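Local coordinates for triacylglycerol lipase (Yarrowia lipolytica, PDB 3O0D), which probably hydrolyses the ester bonds of triacylglycerols, as a secreted, glycosylated yeast lipase of the alpha/beta-hydrolase fold, at residues A[25-30]-A[295-301]; A[36-41]-A[53-58]; A[203-207]-A[219-223]. One frame throughout, in Å; residues are numbered along the deposited sequence.

Contact 1: residues A[25-30]-A[295-301]; sequences ANIGYC and TEGVCGI
Tyr29 lays one face of its ring flat on the backbone of Gly297: Gly297 CA stands 3.4 Å from the ring centroid, only 4° off the ring normal, a CH-pi contact over the centre. A chi1 of -64°, with CG anti to the carbonyl carbon, turns the ring's face to this glycine, and the Asn26 carbonyl oxygen meets the ring at its edge. Asn26 works next to it through its amide. ND2 gives a nearly straight bond to Ile301 O (3.0 Å, 170°), an acceptor lying close to the amide plane, and a weak, bent one to Thr295 O. On the other branch OD1 accepts a hydrogen bond from a water that in turn accepts from Gly300 N and donates to Ile301 O, so both ends of the amide are tied to the C-terminal tail and its flip is fixed. Beyond, Cys30 SG and Cys299 SG form a 2.1 Å disulfide, locking the tail covalently beside the type II turn Val298-Ile301. The terminal carboxylate has a further partner, Ile301 OXT bonding Gln46 NE2. The contact thus fastens the end of the chain, which follows helix 285-290, to the C-terminal end of helix 12-27.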
loop_
_atom_site.group_PDB
_atom_site.type_symbol
_atom_site.label_atom_id
_atom_site.label_comp_id
_atom_site.label_asym_id
_atom_site.label_seq_id
_atom_site.Cartn_x
_atom_site.Cartn_y
_atom_site.Cartn_z
ATOM N N ALA A 25 1.629 0.317 -9.059
ATOM C CA ALA A 25 2.647 -0.246 -8.072
ATOM C C ALA A 25 3.710 -1.007 -8.752
ATOM O O ALA A 25 4.911 -0.901 -8.350
ATOM C CB ALA A 25 1.937 -1.142 -7.101
ATOM N N ASN A 26 3.374 -1.813 -9.754
ATOM C CA ASN A 26 4.387 -2.597 -10.551
ATOM C C ASN A 26 5.380 -1.728 -11.194
ATOM O O ASN A 26 6.585 -2.014 -11.148
ATOM C CB ASN A 26 3.584 -3.527 -11.520
ATOM C CG ASN A 26 4.369 -4.009 -12.695
ATOM O OD1 ASN A 26 5.087 -3.264 -13.343
ATOM N ND2 ASN A 26 4.132 -5.281 -13.057
ATOM N N ILE A 27 4.931 -0.548 -11.700
ATOM C CA ILE A 27 5.838 0.384 -12.341
ATOM C C ILE A 27 6.922 0.937 -11.334
ATOM O O ILE A 27 8.008 1.396 -11.777
ATOM C CB ILE A 27 4.983 1.494 -13.077
ATOM C CG1 ILE A 27 4.284 0.764 -14.231
ATOM C CG2 ILE A 27 5.918 2.643 -13.693
ATOM C CD1 ILE A 27 3.057 1.656 -14.731
ATOM N N GLY A 28 6.661 0.835 -10.073
ATOM C CA GLY A 28 7.601 1.311 -9.034
ATOM C C GLY A 28 8.856 0.455 -9.132
ATOM O O GLY A 28 9.946 0.961 -8.783
ATOM N N TYR A 29 8.761 -0.760 -9.662
ATOM C CA TYR A 29 9.938 -1.602 -9.826
ATOM C C TYR A 29 10.766 -1.262 -11.073
ATOM O O TYR A 29 11.790 -1.810 -11.274
ATOM C CB TYR A 29 9.563 -3.096 -9.737
ATOM C CG TYR A 29 9.024 -3.485 -8.385
ATOM C CD1 TYR A 29 9.868 -3.877 -7.404
ATOM C CD2 TYR A 29 7.695 -3.475 -8.091
ATOM C CE1 TYR A 29 9.434 -4.220 -6.191
ATOM C CE2 TYR A 29 7.246 -3.829 -6.887
ATOM C CZ TYR A 29 8.143 -4.200 -5.884
ATOM O OH TYR A 29 7.756 -4.572 -4.628
ATOM N N CYS A 30 10.290 -0.312 -11.874
ATOM C CA CYS A 30 11.048 0.265 -12.989
ATOM C C CYS A 30 11.990 1.421 -12.526
ATOM O O CYS A 30 12.614 2.036 -13.421
ATOM C CB CYS A 30 10.141 0.742 -14.176
ATOM S SG CYS A 30 9.222 -0.714 -14.861
ATOM N N THR A 295 1.958 -9.462 -12.304
ATOM C CA THR A 295 3.125 -9.880 -11.499
ATOM C C THR A 295 3.840 -8.660 -10.943
ATOM O O THR A 295 4.197 -7.789 -11.718
ATOM C CB THR A 295 4.090 -10.711 -12.376
ATOM O OG1 THR A 295 3.367 -11.905 -12.750
ATOM C CG2 THR A 295 5.258 -11.111 -11.469
ATOM N N GLU A 296 4.024 -8.592 -9.635
ATOM C CA GLU A 296 4.665 -7.417 -9.028
ATOM C C GLU A 296 6.136 -7.790 -8.822
ATOM O O GLU A 296 6.425 -8.972 -8.829
ATOM C CB GLU A 296 4.066 -7.137 -7.670
ATOM C CG GLU A 296 2.566 -6.782 -7.626
ATOM C CD GLU A 296 2.334 -5.339 -8.281
ATOM O OE1 GLU A 296 3.273 -4.551 -8.415
ATOM O OE2 GLU A 296 1.169 -5.012 -8.593
ATOM N N GLY A 297 7.013 -6.779 -8.825
ATOM C CA GLY A 297 8.400 -7.001 -8.369
ATOM C C GLY A 297 9.405 -7.044 -9.454
ATOM O O GLY A 297 10.636 -7.022 -9.146
ATOM N N VAL A 298 8.968 -7.079 -10.695
ATOM C CA VAL A 298 9.880 -7.119 -11.834
ATOM C C VAL A 298 9.474 -6.148 -12.896
ATOM O O VAL A 298 8.326 -6.218 -13.394
ATOM C CB VAL A 298 9.925 -8.532 -12.525
ATOM C CG1 VAL A 298 10.866 -8.538 -13.833
ATOM C CG2 VAL A 298 10.428 -9.584 -11.506
ATOM N N CYS A 299 10.376 -5.245 -13.262
ATOM C CA CYS A 299 10.036 -4.268 -14.294
ATOM C C CYS A 299 9.979 -4.946 -15.660
ATOM O O CYS A 299 10.836 -5.795 -16.022
ATOM C CB CYS A 299 11.109 -3.137 -14.363
ATOM S SG CYS A 299 10.748 -1.948 -15.636
ATOM N N GLY A 300 8.948 -4.555 -16.394
ATOM C CA GLY A 300 8.831 -4.831 -17.835
ATOM C C GLY A 300 7.898 -5.974 -18.161
ATOM O O GLY A 300 7.593 -6.228 -19.366
ATOM N N ILE A 301 7.402 -6.648 -17.125
ATOM C CA ILE A 301 6.277 -7.583 -17.308
ATOM C C ILE A 301 5.013 -7.093 -16.538
ATOM O O ILE A 301 5.177 -6.166 -15.732
ATOM C CB ILE A 301 6.733 -9.040 -17.002
ATOM C CG1 ILE A 301 7.512 -9.128 -15.680
ATOM C CG2 ILE A 301 7.625 -9.506 -18.167
ATOM C CD1 ILE A 301 7.285 -10.424 -14.878
ATOM O OXT ILE A 301 3.851 -7.620 -16.674
HETATM O O HOH W 1 6.425 -3.560 -15.636
HETATM O O HOH W 2 12.896 -4.980 -12.066
#

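Contact 2: residues A[36-41]-A[53-58]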
loop_
_atom_site.group_PDB
_atom_site.type_symbol
_atom_site.label_atom_id
_atom_site.label_comp_id
_atom_site.label_asym_id
_atom_site.label_seq_id
_atom_site.Cartn_x
_atom_site.Cartn_y
_atom_site.Cartn_z
ATOM N N LYS A 36 14.685 1.975 -15.924
ATOM C CA LYS A 36 14.320 3.375 -15.974
ATOM C C LYS A 36 12.856 3.539 -16.370
ATOM O O LYS A 36 12.359 2.701 -17.059
ATOM C CB LYS A 36 15.110 4.000 -17.108
ATOM C CG LYS A 36 15.542 5.376 -16.736
ATOM C CD LYS A 36 16.488 5.944 -17.788
ATOM C CE LYS A 36 15.735 6.973 -18.628
ATOM N NZ LYS A 36 16.463 8.273 -18.831
ATOM N N ILE A 37 12.236 4.632 -15.957
ATOM C CA ILE A 37 10.953 4.996 -16.619
ATOM C C ILE A 37 11.352 6.170 -17.551
ATOM O O ILE A 37 11.894 7.187 -16.995
ATOM C CB ILE A 37 9.953 5.521 -15.571
ATOM C CG1 ILE A 37 9.484 4.421 -14.598
ATOM C CG2 ILE A 37 8.697 6.114 -16.341
ATOM C CD1 ILE A 37 8.801 4.912 -13.392
ATOM N N PHE A 38 11.224 6.016 -18.862
ATOM C CA PHE A 38 11.543 7.156 -19.777
ATOM C C PHE A 38 10.382 8.202 -19.745
ATOM O O PHE A 38 9.274 7.784 -19.689
ATOM C CB PHE A 38 11.729 6.582 -21.167
ATOM C CG PHE A 38 12.957 5.718 -21.272
ATOM C CD1 PHE A 38 12.930 4.374 -20.934
ATOM C CD2 PHE A 38 14.176 6.312 -21.682
ATOM C CE1 PHE A 38 14.123 3.602 -21.016
ATOM C CE2 PHE A 38 15.344 5.579 -21.757
ATOM C CZ PHE A 38 15.330 4.221 -21.421
ATOM N N LYS A 39 10.653 9.524 -19.718
ATOM C CA LYS A 39 9.599 10.579 -19.908
ATOM C C LYS A 39 9.023 10.397 -21.327
ATOM O O LYS A 39 9.746 10.047 -22.294
ATOM C CB LYS A 39 10.177 12.018 -19.612
ATOM C CG LYS A 39 10.419 12.334 -18.055
ATOM C CD LYS A 39 11.244 13.632 -17.785
ATOM C CE LYS A 39 11.087 14.193 -16.345
ATOM N NZ LYS A 39 11.738 13.343 -15.288
ATOM N N PRO A 40 7.688 10.607 -21.501
ATOM C CA PRO A 40 6.795 11.046 -20.463
ATOM C C PRO A 40 6.520 9.992 -19.502
ATOM O O PRO A 40 6.567 10.275 -18.317
ATOM C CB PRO A 40 5.480 11.415 -21.230
ATOM C CG PRO A 40 5.808 11.403 -22.592
ATOM C CD PRO A 40 6.994 10.486 -22.791
ATOM N N PHE A 41 6.199 8.789 -19.952
ATOM C CA PHE A 41 5.879 7.709 -19.030
ATOM C C PHE A 41 5.965 6.393 -19.772
ATOM O O PHE A 41 4.952 5.747 -20.036
ATOM C CB PHE A 41 4.478 7.896 -18.448
ATOM C CG PHE A 41 4.226 7.092 -17.203
ATOM C CD1 PHE A 41 4.997 7.286 -16.069
ATOM C CD2 PHE A 41 3.219 6.143 -17.167
ATOM C CE1 PHE A 41 4.768 6.548 -14.924
ATOM C CE2 PHE A 41 2.985 5.403 -16.025
ATOM C CZ PHE A 41 3.761 5.605 -14.902
ATOM N N VAL A 53 -0.119 10.518 -18.973
ATOM C CA VAL A 53 0.541 10.544 -17.676
ATOM C C VAL A 53 1.943 11.043 -17.942
ATOM O O VAL A 53 2.568 10.694 -18.943
ATOM C CB VAL A 53 0.598 9.148 -17.055
ATOM C CG1 VAL A 53 1.619 9.064 -15.843
ATOM C CG2 VAL A 53 -0.823 8.710 -16.545
ATOM N N GLU A 54 2.390 11.899 -17.033
ATOM C CA GLU A 54 3.839 12.377 -17.080
ATOM C C GLU A 54 4.523 12.091 -15.776
ATOM O O GLU A 54 4.010 12.368 -14.675
ATOM C CB GLU A 54 3.917 13.832 -17.488
ATOM C CG GLU A 54 3.274 14.710 -16.548
ATOM C CD GLU A 54 3.506 16.217 -16.901
ATOM O OE1 GLU A 54 4.560 16.576 -17.463
ATOM O OE2 GLU A 54 2.616 17.039 -16.620
ATOM N N LEU A 55 5.715 11.486 -15.933
ATOM C CA LEU A 55 6.600 11.232 -14.829
ATOM C C LEU A 55 7.121 12.642 -14.353
ATOM O O LEU A 55 7.597 13.446 -15.208
ATOM C CB LEU A 55 7.714 10.352 -15.281
ATOM C CG LEU A 55 8.789 10.118 -14.180
ATOM C CD1 LEU A 55 8.256 9.259 -12.959
ATOM C CD2 LEU A 55 10.013 9.480 -14.801
ATOM N N ILE A 56 6.988 12.868 -13.059
ATOM C CA ILE A 56 7.535 14.132 -12.486
ATOM C C ILE A 56 8.973 13.853 -12.003
ATOM O O ILE A 56 9.939 14.572 -12.406
ATOM C CB ILE A 56 6.636 14.749 -11.401
ATOM C CG1 ILE A 56 5.264 15.161 -12.063
ATOM C CG2 ILE A 56 7.394 16.028 -10.781
ATOM C CD1 ILE A 56 5.374 15.761 -13.511
ATOM N N GLU A 57 9.104 12.852 -11.140
ATOM C CA GLU A 57 10.424 12.605 -10.498
ATOM C C GLU A 57 10.461 11.180 -10.025
ATOM O O GLU A 57 9.482 10.696 -9.474
ATOM C CB GLU A 57 10.572 13.522 -9.253
ATOM C CG GLU A 57 11.985 13.498 -8.689
ATOM C CD GLU A 57 12.315 14.696 -7.763
ATOM O OE1 GLU A 57 11.810 15.836 -7.975
ATOM O OE2 GLU A 57 13.155 14.472 -6.864
ATOM N N GLU A 58 11.651 10.559 -10.126
ATOM C CA GLU A 58 11.858 9.263 -9.469
ATOM C C GLU A 58 12.681 9.536 -8.174
ATOM O O GLU A 58 13.364 10.580 -8.045
ATOM C CB GLU A 58 12.723 8.392 -10.339
ATOM C CG GLU A 58 12.266 8.049 -11.695
ATOM C CD GLU A 58 13.190 6.990 -12.315
ATOM O OE1 GLU A 58 12.893 6.543 -13.436
ATOM O OE2 GLU A 58 14.241 6.620 -11.692
#
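This is a loop-to-edge-strand contact: residues 36-41, without regular structure, lie along strand 53-60, an outermost strand of the large mixed sheet, and join it by two hydrogen bonds and an apolar seam. Leu55 N donates to Pro40 O at 2.8 Å and 165°, the donor tilted 22° from the carbonyl plane. Farther along, Glu58 reaches across with an extended chain, and its OE1, met nearly along the C-O axis, accepts from Ile37 N (3.2 Å). One bond is thus backbone to backbone and the other side chain to backbone, unlike the repeating pairs of a sheet. Between them Leu55 points into the loop, its CD2 branch 3.9 Å from Ile37 CG2 and also near the Ile37 carbonyl. Phe41 takes Val53 CG1 over one face, 3.6 Å from the ring centroid and offset toward the rim, while Leu55 CB comes to the ring edge. With CG anti to the Phe41 backbone N (chi1 -162°), the ring swings in beside the strand; Val53 CG1, likewise anti to its own N, meets it. The Lys39 chain, bent at its end, runs over the strand backbone with CE 3.7 Å from Leu55 O. The cis peptide before Pro40 turns the loop just ahead of the carbonyl that Leu55 N uses. On the strand's sheet-paired edge, Ile56 and Glu57 both face Leu72 of strand 68-75, a classic beta bulge. The whole is an irregular connection packed on the bulged edge strand of an alpha/beta-hydrolase sheet, within the N-terminal region of the class 3 lipases.

Contact 3: residues A[203-207]-A[219-223]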
loop_
_atom_site.group_PDB
_atom_site.type_symbol
_atom_site.label_atom_id
_atom_site.label_comp_id
_atom_site.label_asym_id
_atom_site.label_seq_id
_atom_site.Cartn_x
_atom_site.Cartn_y
_atom_site.Cartn_z
ATOM N N LYS A 203 -10.965 4.872 12.353
ATOM C CA LYS A 203 -11.768 6.076 12.584
ATOM C C LYS A 203 -11.457 7.152 11.572
ATOM O O LYS A 203 -12.364 7.843 11.111
ATOM C CB LYS A 203 -11.492 6.593 14.016
ATOM C CG LYS A 203 -12.032 5.694 15.060
ATOM C CD LYS A 203 -11.847 6.302 16.513
ATOM C CE LYS A 203 -11.526 5.200 17.510
ATOM N NZ LYS A 203 -11.796 5.453 19.010
ATOM N N LEU A 204 -10.171 7.320 11.227
ATOM C CA LEU A 204 -9.689 8.364 10.388
ATOM C C LEU A 204 -10.281 8.141 8.998
ATOM O O LEU A 204 -10.797 9.063 8.356
ATOM C CB LEU A 204 -8.159 8.429 10.365
ATOM C CG LEU A 204 -7.390 9.453 9.568
ATOM C CD1 LEU A 204 -7.532 10.913 10.150
ATOM C CD2 LEU A 204 -5.930 9.127 9.531
ATOM N N PHE A 205 -10.219 6.896 8.516
ATOM C CA PHE A 205 -10.641 6.690 7.117
ATOM C C PHE A 205 -12.058 6.271 6.931
ATOM O O PHE A 205 -12.600 6.522 5.838
ATOM C CB PHE A 205 -9.730 5.623 6.401
ATOM C CG PHE A 205 -8.455 6.194 5.900
ATOM C CD1 PHE A 205 -8.366 6.756 4.618
ATOM C CD2 PHE A 205 -7.315 6.217 6.689
ATOM C CE1 PHE A 205 -7.188 7.317 4.147
ATOM C CE2 PHE A 205 -6.158 6.730 6.226
ATOM C CZ PHE A 205 -6.052 7.285 4.941
ATOM N N PHE A 206 -12.631 5.557 7.882
ATOM C CA PHE A 206 -13.972 4.981 7.702
ATOM C C PHE A 206 -14.972 5.624 8.643
ATOM O O PHE A 206 -16.183 5.342 8.600
ATOM C CB PHE A 206 -13.943 3.471 7.920
ATOM C CG PHE A 206 -12.976 2.761 6.970
ATOM C CD1 PHE A 206 -13.215 2.719 5.577
ATOM C CD2 PHE A 206 -11.904 2.091 7.444
ATOM C CE1 PHE A 206 -12.296 2.055 4.753
ATOM C CE2 PHE A 206 -10.966 1.465 6.610
ATOM C CZ PHE A 206 -11.174 1.457 5.261
ATOM N N GLY A 207 -14.436 6.434 9.534
ATOM C CA GLY A 207 -15.256 7.220 10.446
ATOM C C GLY A 207 -15.749 6.552 11.738
ATOM O O GLY A 207 -16.422 7.223 12.516
ATOM N N ASP A 219 -16.526 7.519 -2.433
ATOM C CA ASP A 219 -15.962 8.259 -1.362
ATOM C C ASP A 219 -15.018 7.485 -0.443
ATOM O O ASP A 219 -14.485 8.031 0.553
ATOM C CB ASP A 219 -17.058 8.865 -0.519
ATOM C CG ASP A 219 -17.699 10.144 -1.210
ATOM O OD1 ASP A 219 -17.081 10.738 -2.155
ATOM O OD2 ASP A 219 -18.835 10.512 -0.826
ATOM N N ARG A 220 -14.892 6.189 -0.706
ATOM C CA ARG A 220 -14.030 5.376 0.187
ATOM C C ARG A 220 -12.600 5.614 -0.173
ATOM O O ARG A 220 -12.277 5.731 -1.354
ATOM C CB ARG A 220 -14.366 3.911 -0.117
ATOM C CG ARG A 220 -13.353 3.012 0.661
ATOM C CD ARG A 220 -13.995 1.654 0.799
ATOM N NE ARG A 220 -12.882 0.730 1.234
ATOM C CZ ARG A 220 -13.087 -0.552 1.486
ATOM N NH1 ARG A 220 -14.328 -1.122 1.456
ATOM N NH2 ARG A 220 -12.018 -1.328 1.795
ATOM N N LYS A 221 -11.665 5.666 0.810
ATOM C CA LYS A 221 -10.387 6.111 0.395
ATOM C C LYS A 221 -9.277 5.155 0.836
ATOM O O LYS A 221 -8.118 5.565 0.728
ATOM C CB LYS A 221 -10.078 7.494 1.061
ATOM C CG LYS A 221 -11.036 8.629 0.502
ATOM C CD LYS A 221 -10.720 8.913 -0.941
ATOM C CE LYS A 221 -12.002 9.444 -1.725
ATOM N NZ LYS A 221 -12.340 10.774 -1.320
ATOM N N LEU A 222 -9.660 3.996 1.371
ATOM C CA LEU A 222 -8.593 3.040 1.841
ATOM C C LEU A 222 -8.921 1.658 1.377
ATOM O O LEU A 222 -9.982 1.108 1.739
ATOM C CB LEU A 222 -8.419 3.099 3.355
ATOM C CG LEU A 222 -7.363 2.137 3.947
ATOM C CD1 LEU A 222 -6.012 2.319 3.353
ATOM C CD2 LEU A 222 -7.310 2.497 5.443
ATOM N N TYR A 223 -7.975 1.062 0.674
ATOM C CA TYR A 223 -8.128 -0.390 0.342
ATOM C C TYR A 223 -6.772 -1.080 0.560
ATOM O O TYR A 223 -5.751 -0.610 0.025
ATOM C CB TYR A 223 -8.463 -0.545 -1.157
ATOM C CG TYR A 223 -9.753 0.192 -1.598
ATOM C CD1 TYR A 223 -10.975 -0.490 -1.506
ATOM C CD2 TYR A 223 -9.702 1.533 -1.932
ATOM C CE1 TYR A 223 -12.201 0.174 -1.854
ATOM C CE2 TYR A 223 -10.911 2.176 -2.278
ATOM C CZ TYR A 223 -12.097 1.460 -2.248
ATOM O OH TYR A 223 -13.267 2.096 -2.663
HETATM O O HOH W 3 -12.575 5.830 3.238
#
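Leu222 is the apolar side chain that both phenylalanines of 203-207 meet. Its CD2 branch sits over one face of Phe205, 4.2 Å from the ring centroid and 28° off the normal, while its CB lies 3.9 Å from Phe205 CD1. The same CB is approached by Phe206 CZ at 3.7 Å, so the isobutyl group sits in the corner formed by the two aromatic side chains, crossing each at about a right angle. Phe205 CB in turn covers one face of Phe206. At the rim of Phe206, Arg220 NE stands near the ring plane, 3.8 Å from CE1; ring and guanidinium planes are 88° apart, and the ring edge therefore points into a guanidinium face. Tyr223 CE1 also lies over a face of that group.

The next shell fixes this pose. The Arg220 chain, with CG anti to the backbone N (chi1 173°), runs extended from CG to NE, and its guanidinium meets Leu222 O side-on: NE and NH2 both bond that oxygen, at 3.0 Å for NE, with the oxygen in the guanidinium plane. NH1 bonds the Val213 and Lys215 carbonyls, so three backbone oxygens are gathered by one side chain. An alanine here would remove all of these bonds and is likely to leave the carbonyls of Leu222, Val213 and Lys215 short of donors and the edge of Phe206 without its polar neighbour. A water bridges the backbones, donating to Phe205 O (2.7 Å) and accepting from Lys221 N.

Farther out, Phe205 also touches Val184 of strand 183-187 and Ile173 of helix 163-177. The contact packs the end of helix 195-206 against the start of strand 222-227, within the beta-alpha-beta unit begun by strand 183-187.

Contacts 1 and 2 are neighbours, their centres 14 Å apart, and they touch: Ile27 CG2 packs on Ile37 CD1 at 3.7 Å, and Cys30 CB lies 3.8 Å from Ile37 CG1. The loop 36-41 therefore rests on the end of helix 12-27 as well as on its strand. Contact 3 lies across the chain's centre from contact 1, with centres 27 Å apart; contacts 2 and 3 both reach the large sheet, though their centres are 29 Å apart. Along the sequence, contacts 2 and 3 are nested in series inside the loop closed by contact 1. Contact 1 reaches the probable active site: the Tyr29 side chain touches residues of the likely Ser162-His289-Asp230 triad.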